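Local coordinates for hydrolase, haloacid dehalogenase-like family (Chlorobaculum tepidum, PDB 2HCF), which probably acts as a magnesium-dependent hydrolase of the haloacid dehalogenase-like (HAD) family, on a substrate that is not established, at residues N119-A122 with S123-K127; G140-A143 with D144-L147; N167-P170 with S171-V174. All coordinates share one frame; numbering follows the deposited sequence.

Interaction 1: N119-A122 with S123-K127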
loop_
_atom_site.group_PDB
_atom_site.type_symbol
_atom_site.label_atom_id
_atom_site.label_comp_id
_atom_site.label_asym_id
_atom_site.label_seq_id
_atom_site.Cartn_x
_atom_site.Cartn_y
_atom_site.Cartn_z
ATOM N N ASN A 119 2.958 1.801 -3.223
ATOM C CA ASN A 119 2.793 2.751 -4.318
ATOM C C ASN A 119 3.469 4.110 -4.022
ATOM O O ASN A 119 3.451 4.590 -2.879
ATOM C CB ASN A 119 1.295 3.026 -4.575
ATOM C CG ASN A 119 0.556 1.849 -5.199
ATOM O OD1 ASN A 119 0.585 1.678 -6.430
ATOM N ND2 ASN A 119 -0.192 1.088 -4.369
ATOM N N PHE A 120 4.045 4.735 -5.058
ATOM C CA PHE A 120 4.294 6.160 -5.039
ATOM C C PHE A 120 2.923 6.794 -4.785
ATOM O O PHE A 120 1.889 6.261 -5.210
ATOM C CB PHE A 120 4.862 6.674 -6.382
ATOM C CG PHE A 120 6.221 6.111 -6.748
ATOM C CD1 PHE A 120 7.315 6.281 -5.909
ATOM C CD2 PHE A 120 6.415 5.461 -7.965
ATOM C CE1 PHE A 120 8.583 5.758 -6.257
ATOM C CE2 PHE A 120 7.659 4.963 -8.312
ATOM C CZ PHE A 120 8.741 5.103 -7.451
ATOM N N GLU A 121 2.897 7.905 -4.059
ATOM C CA GLU A 121 1.635 8.548 -3.715
ATOM C C GLU A 121 0.810 8.901 -4.931
ATOM O O GLU A 121 -0.401 8.693 -4.911
ATOM C CB GLU A 121 1.833 9.830 -2.903
ATOM C CG GLU A 121 0.503 10.486 -2.462
ATOM C CD GLU A 121 0.657 11.605 -1.391
ATOM O OE1 GLU A 121 1.797 12.000 -1.039
ATOM O OE2 GLU A 121 -0.378 12.064 -0.885
ATOM N N ALA A 122 1.429 9.461 -5.966
ATOM C CA ALA A 122 0.635 10.016 -7.052
ATOM C C ALA A 122 -0.081 8.893 -7.808
ATOM O O ALA A 122 -1.246 9.051 -8.178
ATOM C CB ALA A 122 1.498 10.848 -7.992
ATOM N N SER A 123 0.615 7.767 -8.008
ATOM C CA SER A 123 0.036 6.622 -8.711
ATOM C C SER A 123 -0.878 5.770 -7.807
ATOM O O SER A 123 -1.935 5.284 -8.252
ATOM C CB SER A 123 1.101 5.806 -9.398
ATOM O OG SER A 123 2.144 5.443 -8.510
ATOM N N GLY A 124 -0.499 5.605 -6.549
ATOM C CA GLY A 124 -1.348 4.907 -5.561
ATOM C C GLY A 124 -2.674 5.641 -5.418
ATOM O O GLY A 124 -3.752 5.012 -5.440
ATOM N N ARG A 125 -2.633 6.974 -5.310
ATOM C CA ARG A 125 -3.884 7.741 -5.157
ATOM C C ARG A 125 -4.689 7.800 -6.445
ATOM O O ARG A 125 -5.933 7.903 -6.404
ATOM C CB ARG A 125 -3.655 9.161 -4.592
ATOM C CG ARG A 125 -3.153 9.227 -3.142
ATOM C CD ARG A 125 -3.230 10.678 -2.601
ATOM N NE ARG A 125 -2.924 10.746 -1.166
ATOM C CZ ARG A 125 -3.832 10.560 -0.207
ATOM N NH1 ARG A 125 -5.097 10.330 -0.512
ATOM N NH2 ARG A 125 -3.493 10.659 1.065
ATOM N N HIS A 126 -4.028 7.718 -7.598
ATOM C CA HIS A 126 -4.774 7.627 -8.864
ATOM C C HIS A 126 -5.551 6.294 -8.927
ATOM O O HIS A 126 -6.703 6.245 -9.334
ATOM C CB HIS A 126 -3.863 7.732 -10.081
ATOM C CG HIS A 126 -4.620 7.872 -11.367
ATOM N ND1 HIS A 126 -5.435 8.955 -11.632
ATOM C CD2 HIS A 126 -4.717 7.053 -12.434
ATOM C CE1 HIS A 126 -5.978 8.796 -12.822
ATOM N NE2 HIS A 126 -5.562 7.652 -13.331
ATOM N N LYS A 127 -4.925 5.214 -8.488
ATOM C CA LYS A 127 -5.666 3.961 -8.391
ATOM C C LYS A 127 -6.954 4.093 -7.503
ATOM O O LYS A 127 -7.979 3.471 -7.776
ATOM C CB LYS A 127 -4.749 2.882 -7.780
ATOM C CG LYS A 127 -3.629 2.381 -8.675
ATOM C CD LYS A 127 -2.698 1.362 -7.934
ATOM C CE LYS A 127 -1.543 0.924 -8.790
ATOM N NZ LYS A 127 -0.687 -0.111 -8.036
HETATM O O HOH W 1 2.483 2.740 -8.019
HETATM O O HOH W 2 -1.275 12.668 1.474
#
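Asn-119 reaches over the first turn of helix 121-129 to meet Lys-127 from the opposite direction. Lys-127 NZ donates to Asn-119 OD1 at 2.7 Å, in the carbonyl plane and on a lone pair; the lysine chain is extended beyond CG, carrying its ammonium to the amide. This side is buried and tight: Asn-119 CB lies 3.4 Å from Gly-124 CA, where a side chain on the glycine would clash. Water 1 also donates to Asn-119 OD1 and takes a bond from Ser-123 OG. Phe-120 is the N-cap residue, and its O receives Gly-124 N at 2.8 Å. The more open flank carries Glu-121 and Arg-125 side by side. Arg-125 NE donates to Glu-121 OE2 at 2.9 Å in a salt bridge, on the anti lone pair, with the carboxylate and guanidinium planes 46° apart; water 2 bridges OE2 to Arg-125 NH2, and Arg-125 also pairs with Asp-134. Asp-12, a magnesium ligand, accepts a hydrogen bond from Asn-119 ND2 and forms a salt bridge with Lys-127, so the pair forms a second shell beside the metal. The helix links strands 111-116 and 140-141 as a beta-alpha-beta crossover, with helix 65-86 against Ala-122, Ser-123 and Lys-127.

Interaction 2: G140-A143 with D144-L147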
loop_
_atom_site.group_PDB
_atom_site.type_symbol
_atom_site.label_atom_id
_atom_site.label_comp_id
_atom_site.label_asym_id
_atom_site.label_seq_id
_atom_site.Cartn_x
_atom_site.Cartn_y
_atom_site.Cartn_z
ATOM N N GLY A 140 -0.788 9.660 4.357
ATOM C CA GLY A 140 -0.267 8.299 4.401
ATOM C C GLY A 140 1.250 8.272 4.413
ATOM O O GLY A 140 1.878 9.331 4.539
ATOM N N ALA A 141 1.846 7.070 4.394
ATOM C CA ALA A 141 3.217 6.917 4.052
ATOM C C ALA A 141 3.280 6.074 2.774
ATOM O O ALA A 141 2.492 5.108 2.606
ATOM C CB ALA A 141 3.994 6.257 5.182
ATOM N N PHE A 142 4.205 6.453 1.881
ATOM C CA PHE A 142 4.266 5.964 0.495
ATOM C C PHE A 142 5.683 5.625 0.029
ATOM O O PHE A 142 6.687 5.840 0.753
ATOM C CB PHE A 142 3.680 7.017 -0.443
ATOM C CG PHE A 142 2.340 7.557 -0.021
ATOM C CD1 PHE A 142 1.174 6.966 -0.467
ATOM C CD2 PHE A 142 2.245 8.694 0.789
ATOM C CE1 PHE A 142 -0.091 7.483 -0.080
ATOM C CE2 PHE A 142 0.972 9.222 1.165
ATOM C CZ PHE A 142 -0.171 8.586 0.743
ATOM N N ALA A 143 5.798 5.115 -1.202
ATOM C CA ALA A 143 7.121 4.796 -1.779
ATOM C C ALA A 143 7.982 6.038 -2.016
ATOM O O ALA A 143 9.194 5.935 -2.212
ATOM C CB ALA A 143 7.000 3.995 -3.066
ATOM N N ASP A 144 7.373 7.212 -1.997
ATOM C CA ASP A 144 8.172 8.440 -2.002
ATOM C C ASP A 144 9.044 8.571 -0.759
ATOM O O ASP A 144 10.051 9.277 -0.768
ATOM C CB ASP A 144 7.275 9.642 -2.142
ATOM C CG ASP A 144 6.181 9.410 -3.155
ATOM O OD1 ASP A 144 5.235 8.704 -2.790
ATOM O OD2 ASP A 144 6.257 9.907 -4.300
ATOM N N ASP A 145 8.670 7.871 0.299
ATOM C CA ASP A 145 9.281 8.066 1.616
ATOM C C ASP A 145 10.403 7.103 1.961
ATOM O O ASP A 145 11.225 7.403 2.833
ATOM C CB ASP A 145 8.199 7.971 2.690
ATOM C CG ASP A 145 7.121 9.028 2.531
ATOM O OD1 ASP A 145 7.482 10.194 2.298
ATOM O OD2 ASP A 145 5.913 8.708 2.643
ATOM N N ALA A 146 10.426 5.944 1.312
ATOM C CA ALA A 146 11.450 4.941 1.584
ATOM C C ALA A 146 11.474 3.816 0.565
ATOM O O ALA A 146 10.489 3.542 -0.092
ATOM C CB ALA A 146 11.241 4.348 2.966
ATOM N N LEU A 147 12.618 3.130 0.497
ATOM C CA LEU A 147 12.754 1.921 -0.309
ATOM C C LEU A 147 12.377 0.686 0.515
ATOM O O LEU A 147 12.029 -0.338 -0.043
ATOM C CB LEU A 147 14.203 1.770 -0.823
ATOM C CG LEU A 147 14.766 2.854 -1.763
ATOM C CD1 LEU A 147 16.273 2.641 -1.955
ATOM C CD2 LEU A 147 14.078 2.879 -3.109
#
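Ala-141, at the end of strand 140-141, brings its CA to 3.5 Å from Asp-145 OD2, and its methyl group lies a little farther from the same oxygen. At Phe-142 the chain leaves the strand and the contact becomes polar. Phe-142 N donates to Asp-145 OD2 at 2.9 Å, nearly straight (166°), meeting the carboxylate on its anti side and 25° out of its plane. In return Asp-145 N donates to Phe-142 O at 2.9 Å, from above the carbonyl plane. The two bonds clasp Phe-142 through both of its backbone polar groups and close a beta turn over Ala-143 and Asp-144. CG of Asp-145 stands beside its own N (chi1 -61°), which folds the carboxylate back over the turn; OD2 also forms a salt bridge with Arg-159. An alanine in place of Asp-145 would probably leave Phe-142 N without this acceptor and Arg-159 without its carboxylate mate. The Phe-142 ring runs alongside Asp-145, while Phe-142 CB is 3.3 Å from Asp-144 OD1; the Asp-144 carboxylate stands steeply to the ring plane and also forms a salt bridge with Lys-76. Ala-143 occupies the bend itself, its side chain against Met-49, Asp-50 and Phe-120. Strand 140-141 is the outermost on its side of the parallel sheet, next to strand 111-116; Ala-141 packs against helix 152-164, whose Arg-159 also bonds Gly-140 O, and the Phe-142 ring rests on Glu-121 and Arg-125 of helix 121-129.

Interaction 3: N167-P170 with S171-V174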
loop_
_atom_site.group_PDB
_atom_site.type_symbol
_atom_site.label_atom_id
_atom_site.label_comp_id
_atom_site.label_asym_id
_atom_site.label_seq_id
_atom_site.Cartn_x
_atom_site.Cartn_y
_atom_site.Cartn_z
ATOM N N ASN A 167 -1.257 10.725 20.761
ATOM C CA ASN A 167 -0.077 9.890 20.934
ATOM C C ASN A 167 -0.537 8.443 20.928
ATOM O O ASN A 167 -0.738 7.854 21.991
ATOM C CB ASN A 167 0.630 10.245 22.253
ATOM C CG ASN A 167 1.965 9.514 22.429
ATOM O OD1 ASN A 167 2.937 9.772 21.706
ATOM N ND2 ASN A 167 2.011 8.603 23.407
ATOM N N TYR A 168 -0.741 7.879 19.737
ATOM C CA TYR A 168 -1.311 6.527 19.614
ATOM C C TYR A 168 -0.397 5.528 20.266
ATOM O O TYR A 168 0.795 5.521 19.978
ATOM C CB TYR A 168 -1.510 6.142 18.143
ATOM C CG TYR A 168 -2.489 7.046 17.449
ATOM C CD1 TYR A 168 -3.849 6.842 17.564
ATOM C CD2 TYR A 168 -2.046 8.126 16.705
ATOM C CE1 TYR A 168 -4.758 7.699 16.952
ATOM C CE2 TYR A 168 -2.935 8.982 16.089
ATOM C CZ TYR A 168 -4.281 8.768 16.208
ATOM O OH TYR A 168 -5.150 9.632 15.572
ATOM N N SER A 169 -0.945 4.700 21.151
ATOM C CA SER A 169 -0.191 3.588 21.728
ATOM C C SER A 169 -0.280 2.393 20.779
ATOM O O SER A 169 -1.158 2.363 19.907
ATOM C CB SER A 169 -0.745 3.223 23.105
ATOM O OG SER A 169 -1.885 2.391 22.988
ATOM N N PRO A 170 0.597 1.395 20.949
ATOM C CA PRO A 170 0.614 0.246 20.043
ATOM C C PRO A 170 -0.760 -0.407 19.815
ATOM O O PRO A 170 -1.112 -0.696 18.668
ATOM C CB PRO A 170 1.580 -0.722 20.739
ATOM C CG PRO A 170 2.501 0.168 21.489
ATOM C CD PRO A 170 1.617 1.252 22.010
ATOM N N SER A 171 -1.554 -0.581 20.874
ATOM C CA SER A 171 -2.855 -1.233 20.744
ATOM C C SER A 171 -3.855 -0.366 20.033
ATOM O O SER A 171 -4.912 -0.864 19.661
ATOM C CB SER A 171 -3.444 -1.580 22.101
ATOM O OG SER A 171 -3.574 -0.421 22.916
ATOM N N GLN A 172 -3.540 0.920 19.898
ATOM C CA GLN A 172 -4.385 1.870 19.138
ATOM C C GLN A 172 -4.010 2.021 17.652
ATOM O O GLN A 172 -4.616 2.797 16.937
ATOM C CB GLN A 172 -4.336 3.249 19.807
ATOM C CG GLN A 172 -5.052 3.319 21.124
ATOM C CD GLN A 172 -4.793 4.628 21.866
ATOM O OE1 GLN A 172 -3.764 5.273 21.690
ATOM N NE2 GLN A 172 -5.726 5.006 22.716
ATOM N N ILE A 173 -3.003 1.287 17.199
ATOM C CA ILE A 173 -2.550 1.373 15.819
ATOM C C ILE A 173 -2.848 0.057 15.101
ATOM O O ILE A 173 -2.472 -1.011 15.566
ATOM C CB ILE A 173 -1.037 1.655 15.715
ATOM C CG1 ILE A 173 -0.660 2.903 16.540
ATOM C CG2 ILE A 173 -0.632 1.810 14.213
ATOM C CD1 ILE A 173 0.845 2.999 16.847
ATOM N N VAL A 174 -3.528 0.164 13.967
ATOM C CA VAL A 174 -3.949 -1.003 13.191
ATOM C C VAL A 174 -3.408 -0.872 11.767
ATOM O O VAL A 174 -3.646 0.134 11.075
ATOM C CB VAL A 174 -5.496 -1.139 13.178
ATOM C CG1 VAL A 174 -5.935 -2.332 12.354
ATOM C CG2 VAL A 174 -6.021 -1.255 14.592
HETATM O O HOH W 3 -0.957 -0.256 23.840
#
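Ser-171 faces Ser-169 across the bend at Pro-170, the two OG atoms 3.3 Å apart. Water 3 joins this serine pair, taking a bond from Ser-171 N at 3.0 Å and hydrogen-bonding to Ser-169 OG. Ser-169 OG sits between its own N and carbonyl carbon (chi1 82°), a setting that brings it to the same water as the Ser-171 amide. Gln-172 does most of the polar work. Gln-172 N donates to Ser-169 O at 2.8 Å from well above the carbonyl plane, closing the first turn of the 3-10 segment. The Gln-172 side chain, extended beyond CG, runs back alongside the loop so that Gln-172 OE1 accepts Ser-169 N at 2.9 Å; the bond is nearly straight (170°), with the donor tilted 23° from the amide plane. Ser-169 is thus gripped at both N and O by one residue, and Gln-172 OE1 also lies 3.4 Å from Tyr-168 CA. Ile-173 continues the winding, its N donating to Pro-170 O at 3.1 Å. On the buried side Ile-173 CG1 packs 3.7 Å from Tyr-168 CB, and both residues reach Leu-157 of helix 152-164. Val-174 then carries the chain into the parallel sheet, where its backbone bonds to strand 5-9. Hydroxyls, water and proline thus line the outer side, while tyrosine and isoleucine turn inward: polar bonds shape the bend, and apolar packing joins it to helix 152-164 just where strand 173-177 begins.

Overall arrangement
Along the chain the three contacts come in series, none nested in or crossing another. Interaction 1 opens helix 121-129 just after strand 111-116, beside the magnesium site. Interaction 2 closes the turn after strand 140-141 and touches interaction 1 directly: Asn-119 O meets Ala-143 N at 2.9 Å, and Glu-121 N meets Asp-144 OD1 at 2.8 Å, both probable hydrogen bonds. Helix start and strand exit are thereby tied together. After helix 152-164 comes interaction 3, the bend into strand 173-177, whose far end leads to the metal ligand Asp-178. The centre of interaction 3 lies about 26 Å from that of interaction 1, across the chain's centre, yet interaction 3 shares the parallel sheet with interaction 2.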